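Local coordinates for uncharacterized protein (Staphylococcus aureus subsp. aureus Mu50, PDB 4QPV), which is of unknown function but belongs to the DUF1672 family and has a unique fold of kinked-helix-beta-beta-beta repeats, at residues A[225-230]-A[263-269]; A[154-159]-A[171-175]. One frame throughout, in Å; residues are numbered along the deposited sequence. Where two conformers were deposited one is given.

Contact 1 (A[225-230]-A[263-269])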
loop_
_atom_site.group_PDB
_atom_site.type_symbol
_atom_site.label_atom_id
_atom_site.label_comp_id
_atom_site.label_asym_id
_atom_site.label_seq_id
_atom_site.Cartn_x
_atom_site.Cartn_y
_atom_site.Cartn_z
ATOM N N LEU A 225 -11.793 2.820 -5.783
ATOM C CA LEU A 225 -12.548 3.955 -6.325
ATOM C C LEU A 225 -13.797 4.243 -5.505
ATOM O O LEU A 225 -14.464 3.335 -5.014
ATOM C CB LEU A 225 -12.933 3.708 -7.791
ATOM C CG LEU A 225 -11.781 3.271 -8.715
ATOM C CD1 LEU A 225 -12.296 3.050 -10.140
ATOM C CD2 LEU A 225 -10.613 4.307 -8.699
ATOM N N PHE A 226 -14.101 5.524 -5.372
ATOM C CA PHE A 226 -15.263 6.006 -4.630
ATOM C C PHE A 226 -16.206 6.711 -5.603
ATOM O O PHE A 226 -15.834 7.717 -6.223
ATOM C CB PHE A 226 -14.800 6.951 -3.509
ATOM C CG PHE A 226 -13.860 6.311 -2.513
ATOM C CD1 PHE A 226 -12.483 6.258 -2.761
ATOM C CD2 PHE A 226 -14.343 5.770 -1.321
ATOM C CE1 PHE A 226 -11.611 5.682 -1.827
ATOM C CE2 PHE A 226 -13.459 5.263 -0.354
ATOM C CZ PHE A 226 -12.101 5.218 -0.619
ATOM N N SER A 227 -17.428 6.181 -5.763
ATOM C CA SER A 227 -18.404 6.805 -6.644
ATOM C C SER A 227 -18.700 8.255 -6.211
ATOM O O SER A 227 -18.712 8.545 -5.014
ATOM C CB SER A 227 -19.702 6.007 -6.638
ATOM O OG SER A 227 -20.667 6.624 -7.468
ATOM N N THR A 228 -18.967 9.143 -7.169
ATOM C CA THR A 228 -19.372 10.520 -6.854
ATOM C C THR A 228 -20.908 10.621 -6.878
ATOM O O THR A 228 -21.448 11.702 -6.640
ATOM C CB THR A 228 -18.727 11.558 -7.799
ATOM O OG1 THR A 228 -19.130 11.283 -9.133
ATOM C CG2 THR A 228 -17.199 11.594 -7.697
ATOM N N LYS A 229 -21.611 9.509 -7.163
ATOM C CA LYS A 229 -23.089 9.464 -7.163
ATOM C C LYS A 229 -23.630 9.611 -5.753
ATOM O O LYS A 229 -23.159 8.921 -4.854
ATOM C CB LYS A 229 -23.634 8.137 -7.729
ATOM C CG LYS A 229 -23.254 7.831 -9.168
ATOM C CD LYS A 229 -23.796 6.463 -9.548
ATOM C CE LYS A 229 -23.533 6.120 -10.992
ATOM N NZ LYS A 229 -24.186 4.835 -11.362
ATOM N N ASP A 230 -24.673 10.433 -5.571
ATOM C CA ASP A 230 -25.312 10.560 -4.256
ATOM C C ASP A 230 -26.082 9.271 -3.930
ATOM O O ASP A 230 -26.220 8.915 -2.767
ATOM C CB ASP A 230 -26.268 11.772 -4.223
ATOM C CG ASP A 230 -25.676 13.095 -4.687
ATOM O OD1 ASP A 230 -24.545 13.431 -4.252
ATOM O OD2 ASP A 230 -26.353 13.807 -5.464
ATOM N N GLN A 263 -12.494 -2.174 -8.635
ATOM C CA GLN A 263 -13.413 -2.080 -7.506
ATOM C C GLN A 263 -13.872 -0.648 -7.357
ATOM O O GLN A 263 -13.071 0.282 -7.494
ATOM C CB GLN A 263 -12.831 -2.574 -6.173
ATOM C CG GLN A 263 -12.624 -4.093 -6.095
ATOM C CD GLN A 263 -12.271 -4.549 -4.686
ATOM O OE1 GLN A 263 -12.012 -3.760 -3.787
ATOM N NE2 GLN A 263 -12.220 -5.841 -4.468
ATOM N N ILE A 264 -15.168 -0.480 -7.058
ATOM C CA ILE A 264 -15.804 0.809 -6.801
ATOM C C ILE A 264 -16.792 0.634 -5.644
ATOM O O ILE A 264 -17.429 -0.412 -5.518
ATOM C CB ILE A 264 -16.469 1.461 -8.059
ATOM C CG1 ILE A 264 -16.751 2.985 -7.801
ATOM C CG2 ILE A 264 -17.739 0.679 -8.497
ATOM C CD1 ILE A 264 -17.097 3.879 -9.024
ATOM N N SER A 265 -16.907 1.664 -4.814
ATOM C CA SER A 265 -17.832 1.685 -3.680
ATOM C C SER A 265 -18.561 3.039 -3.613
ATOM O O SER A 265 -18.370 3.887 -4.489
ATOM C CB SER A 265 -17.070 1.417 -2.386
ATOM O OG SER A 265 -16.112 2.446 -2.153
ATOM N N ASN A 266 -19.308 3.291 -2.525
ATOM C CA ASN A 266 -19.977 4.588 -2.373
ATOM C C ASN A 266 -18.918 5.679 -2.021
ATOM O O ASN A 266 -17.717 5.376 -1.904
ATOM C CB ASN A 266 -21.141 4.506 -1.364
ATOM C CG ASN A 266 -20.752 4.337 0.087
ATOM O OD1 ASN A 266 -19.614 4.595 0.502
ATOM N ND2 ASN A 266 -21.718 3.951 0.909
ATOM N N LYS A 267 -19.352 6.946 -1.895
ATOM C CA LYS A 267 -18.436 8.078 -1.725
ATOM C C LYS A 267 -17.834 8.217 -0.333
ATOM O O LYS A 267 -17.033 9.130 -0.121
ATOM C CB LYS A 267 -19.176 9.394 -2.082
ATOM C CG LYS A 267 -20.296 9.790 -1.124
ATOM C CD LYS A 267 -20.876 11.174 -1.448
ATOM C CE LYS A 267 -21.773 11.201 -2.666
ATOM N NZ LYS A 267 -22.354 12.554 -2.886
ATOM N N TYR A 268 -18.221 7.354 0.621
ATOM C CA TYR A 268 -17.826 7.548 2.017
ATOM C C TYR A 268 -16.660 6.702 2.481
ATOM O O TYR A 268 -16.352 5.674 1.892
ATOM C CB TYR A 268 -19.018 7.292 2.940
ATOM C CG TYR A 268 -20.176 8.221 2.658
ATOM C CD1 TYR A 268 -20.152 9.548 3.081
ATOM C CD2 TYR A 268 -21.282 7.785 1.936
ATOM C CE1 TYR A 268 -21.206 10.418 2.799
ATOM C CE2 TYR A 268 -22.349 8.640 1.661
ATOM C CZ TYR A 268 -22.305 9.958 2.092
ATOM O OH TYR A 268 -23.354 10.807 1.824
ATOM N N ILE A 269 -16.026 7.146 3.565
ATOM C CA ILE A 269 -14.902 6.447 4.176
ATOM C C ILE A 269 -15.009 6.586 5.686
ATOM O O ILE A 269 -15.339 7.662 6.194
ATOM C CB ILE A 269 -13.513 6.909 3.618
ATOM C CG1 ILE A 269 -12.344 5.968 4.078
ATOM C CG2 ILE A 269 -13.204 8.375 3.939
ATOM C CD1 ILE A 269 -12.358 4.512 3.471
HETATM O O HOH W 1 -22.082 7.356 -2.809
#
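Lys267 reaches past the end of a parallel strand pair to hold the loop beyond it, its NZ 2.7 Å from Asp230 OD1 in a salt bridge that uses the anti lone pair of that oxygen. The two strands, 220-227 and 259-265, belong to a beta-alpha-beta unit with helix 234-249 as its crossover. In parallel register, Leu225 faces Ile264 and Phe226 faces Ser265. Leu225 O accepts from Ser265 N at 3.0 Å, and Ser227 N gives a nearly straight bond to Ser265 O (2.8 Å, 171°); Leu225 N to Gln263 O is weak. On one face Leu225 CB packs on Ile264 CG1, with helix 234-249 over the isoleucine. On the other, the Phe226 ring turns its edge to Asn266 O (3.4 Å from CD2), Tyr268 O and Ile269 CD1, while Tyr157 and Tyr276 meet it edge-to-face. Lys279 binds Ser265 OG, Asn266 OD1 and Tyr268 O, tying the chain where it turns out of the sheet. An ST turn at Ser227 and an Asx turn at Asn266 shape the two exits. The Lys267 chain bends at chi3 (75°), bringing CE to Lys229 O, and its CG lies over the centre of the Tyr268 ring. One water joins the two backbones, accepting from Lys267 N at 2.9 Å and donating to Lys229 O.

Contact 2 (A[154-159]-A[171-175])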
loop_
_atom_site.group_PDB
_atom_site.type_symbol
_atom_site.label_atom_id
_atom_site.label_comp_id
_atom_site.label_asym_id
_atom_site.label_seq_id
_atom_site.Cartn_x
_atom_site.Cartn_y
_atom_site.Cartn_z
ATOM N N TYR A 154 -16.032 8.852 -10.467
ATOM C CA TYR A 154 -15.353 8.361 -9.272
ATOM C C TYR A 154 -14.189 9.295 -8.897
ATOM O O TYR A 154 -13.786 10.171 -9.664
ATOM C CB TYR A 154 -14.842 6.885 -9.462
ATOM C CG TYR A 154 -13.792 6.714 -10.550
ATOM C CD1 TYR A 154 -12.450 7.042 -10.321
ATOM C CD2 TYR A 154 -14.130 6.184 -11.791
ATOM C CE1 TYR A 154 -11.491 6.921 -11.329
ATOM C CE2 TYR A 154 -13.187 6.091 -12.819
ATOM C CZ TYR A 154 -11.864 6.434 -12.576
ATOM O OH TYR A 154 -10.958 6.327 -13.602
ATOM N N THR A 155 -13.651 9.070 -7.715
ATOM C CA THR A 155 -12.410 9.650 -7.196
ATOM C C THR A 155 -11.680 8.513 -6.527
ATOM O O THR A 155 -12.273 7.463 -6.253
ATOM C CB THR A 155 -12.674 10.817 -6.186
ATOM O OG1 THR A 155 -13.204 10.269 -4.980
ATOM C CG2 THR A 155 -13.591 11.913 -6.730
ATOM N N GLY A 156 -10.433 8.734 -6.174
ATOM C CA GLY A 156 -9.726 7.764 -5.358
ATOM C C GLY A 156 -9.662 8.332 -3.952
ATOM O O GLY A 156 -10.379 9.281 -3.621
ATOM N N TYR A 157 -8.779 7.788 -3.117
ATOM C CA TYR A 157 -8.475 8.410 -1.819
ATOM C C TYR A 157 -7.735 9.719 -2.076
ATOM O O TYR A 157 -7.212 9.885 -3.171
ATOM C CB TYR A 157 -7.489 7.492 -1.088
ATOM C CG TYR A 157 -8.052 6.331 -0.317
ATOM C CD1 TYR A 157 -8.601 6.512 0.955
ATOM C CD2 TYR A 157 -7.844 5.023 -0.753
ATOM C CE1 TYR A 157 -9.028 5.426 1.722
ATOM C CE2 TYR A 157 -8.265 3.932 0.002
ATOM C CZ TYR A 157 -8.844 4.137 1.240
ATOM O OH TYR A 157 -9.190 3.045 1.979
ATOM N N THR A 158 -7.569 10.587 -1.085
ATOM C CA THR A 158 -6.675 11.734 -1.238
ATOM C C THR A 158 -5.233 11.246 -1.005
ATOM O O THR A 158 -5.015 10.202 -0.358
ATOM C CB THR A 158 -7.001 12.868 -0.243
ATOM O OG1 THR A 158 -6.720 12.398 1.097
ATOM C CG2 THR A 158 -8.437 13.387 -0.381
ATOM N N GLU A 159 -4.257 12.024 -1.473
ATOM C CA GLU A 159 -2.853 11.690 -1.264
ATOM C C GLU A 159 -2.539 11.670 0.243
ATOM O O GLU A 159 -1.832 10.769 0.700
ATOM C CB GLU A 159 -1.940 12.678 -2.019
ATOM C CG GLU A 159 -2.019 12.525 -3.529
ATOM C CD GLU A 159 -0.956 13.269 -4.318
ATOM O OE1 GLU A 159 0.187 12.764 -4.392
ATOM O OE2 GLU A 159 -1.274 14.337 -4.890
ATOM N N ARG A 171 0.978 1.928 -3.242
ATOM C CA ARG A 171 -0.375 2.443 -3.312
ATOM C C ARG A 171 -0.385 3.883 -3.738
ATOM O O ARG A 171 0.434 4.681 -3.275
ATOM C CB ARG A 171 -1.039 2.318 -1.902
ATOM C CG ARG A 171 -2.474 2.853 -1.822
ATOM C CD ARG A 171 -3.049 2.743 -0.405
ATOM N NE ARG A 171 -3.189 1.358 0.069
ATOM C CZ ARG A 171 -4.322 0.659 0.010
ATOM N NH1 ARG A 171 -5.405 1.183 -0.556
ATOM N NH2 ARG A 171 -4.377 -0.572 0.499
ATOM N N ASN A 172 -1.362 4.240 -4.594
ATOM C CA ASN A 172 -1.602 5.630 -4.940
ATOM C C ASN A 172 -3.094 5.901 -4.656
ATOM O O ASN A 172 -3.774 5.081 -4.012
ATOM C CB ASN A 172 -1.139 5.990 -6.371
ATOM C CG ASN A 172 -1.798 5.175 -7.448
ATOM O OD1 ASN A 172 -2.967 4.792 -7.345
ATOM N ND2 ASN A 172 -1.043 4.873 -8.499
ATOM N N GLU A 173 -3.590 7.055 -5.078
ATOM C CA GLU A 173 -4.982 7.448 -4.844
ATOM C C GLU A 173 -5.983 6.423 -5.388
ATOM O O GLU A 173 -7.056 6.252 -4.814
ATOM C CB GLU A 173 -5.270 8.804 -5.516
ATOM C CG GLU A 173 -4.482 9.980 -4.963
ATOM C CD GLU A 173 -4.435 11.160 -5.914
ATOM O OE1 GLU A 173 -3.744 11.060 -6.952
ATOM O OE2 GLU A 173 -5.097 12.183 -5.629
ATOM N N TYR A 174 -5.629 5.757 -6.507
ATOM C CA TYR A 174 -6.530 4.887 -7.251
ATOM C C TYR A 174 -6.394 3.388 -7.075
ATOM O O TYR A 174 -7.376 2.697 -7.340
ATOM C CB TYR A 174 -6.384 5.225 -8.757
ATOM C CG TYR A 174 -6.660 6.686 -9.017
ATOM C CD1 TYR A 174 -7.966 7.175 -9.040
ATOM C CD2 TYR A 174 -5.615 7.604 -9.144
ATOM C CE1 TYR A 174 -8.227 8.538 -9.179
ATOM C CE2 TYR A 174 -5.868 8.973 -9.274
ATOM C CZ TYR A 174 -7.177 9.431 -9.315
ATOM O OH TYR A 174 -7.448 10.772 -9.424
ATOM N N TYR A 175 -5.229 2.873 -6.690
ATOM C CA TYR A 175 -5.079 1.428 -6.539
ATOM C C TYR A 175 -3.931 1.078 -5.635
ATOM O O TYR A 175 -3.094 1.928 -5.297
ATOM C CB TYR A 175 -4.903 0.721 -7.920
ATOM C CG TYR A 175 -3.629 1.076 -8.670
ATOM C CD1 TYR A 175 -2.424 0.437 -8.382
ATOM C CD2 TYR A 175 -3.646 2.005 -9.707
ATOM C CE1 TYR A 175 -1.258 0.738 -9.087
ATOM C CE2 TYR A 175 -2.492 2.293 -10.440
ATOM C CZ TYR A 175 -1.294 1.677 -10.108
ATOM O OH TYR A 175 -0.142 1.990 -10.793
HETATM O O HOH W 2 -9.209 11.213 -7.169
HETATM O O HOH W 3 -7.725 11.867 -5.006
HETATM O O HOH W 4 -5.028 14.278 -3.181
#
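An Asx-turn loop, 171-175, docks through Glu173 O on Gly156 and Tyr157, just before the N-cap of helix 159-165. Tyr157 N donates to Glu173 O at 2.9 Å, the one direct hydrogen bond between the segments and a bent one (139°). The same oxygen lies 3.1 Å from Gly156 CA in a CA-H...O contact. Gly156 has no side chain to intrude here, and Tyr174 CE1 comes within 3.7 Å of Gly156 N. One water accepts from that N and bridges to Tyr174 OH. Within the loop, Asn172 OD1 accepts from Tyr174 N and Tyr175 N, which approach from opposite faces of the amide plane; with the backbone bond from Asn172 N to Tyr175 O, these close the turn from which Glu173 O points at the other segment.

Glu173 CG lies anti to its carbonyl carbon (chi1 -64°) and the chain extends beyond it, carrying the carboxylate along the backbone of Tyr157 to Glu159, with CB 3.2 Å from Tyr157 O. In the conformer given, OE2 accepts hydrogen bonds from two waters, one also donating to Tyr157 O, the other accepting from Glu159 N. Arg171 NH1 approaches Tyr157 CE2 obliquely, the guanidinium and ring planes 83° apart; Ser168 holds its NH2.

Thr158 OG1 caps helix 159-165 by accepting from Ala161 N and also bonds to Tyr27 O. Tyr154 CE1 touches Tyr174 CD1; Tyr174 packs on Leu145 and Lys146 of helix 135-147, while Tyr154 bonds through OH to Leu145 O and packs on Tyr148 and Lys149. On the sheet side, Thr155 and Tyr174 form backbone hydrogen bonds with Phe226 and Thr224 of strand 220-227, and Tyr157 and Arg171 rest on Thr224.

How the contacts relate
From the N terminus, contact 2 comes first: strand 154-155 leads into helix 159-165, and the chain returns at 171-175 to close a short loop around that helix before strand 175-178. Contact 1 opens later, at the end of strand 220-227, and closes a longer loop around helix 234-249. The loops follow in series, neither nesting nor crossing. Strand 220-227 joins them, pairing antiparallel with 154-155 and 175-178 and parallel with 259-265. At the junction Phe226 N lies 2.8 Å from Thr155 O, a probable hydrogen bond, and Leu225 packs on Tyr154. Through strand 268-270, paired antiparallel with 21-23, contact 1 also reaches the N-terminal end of the chain.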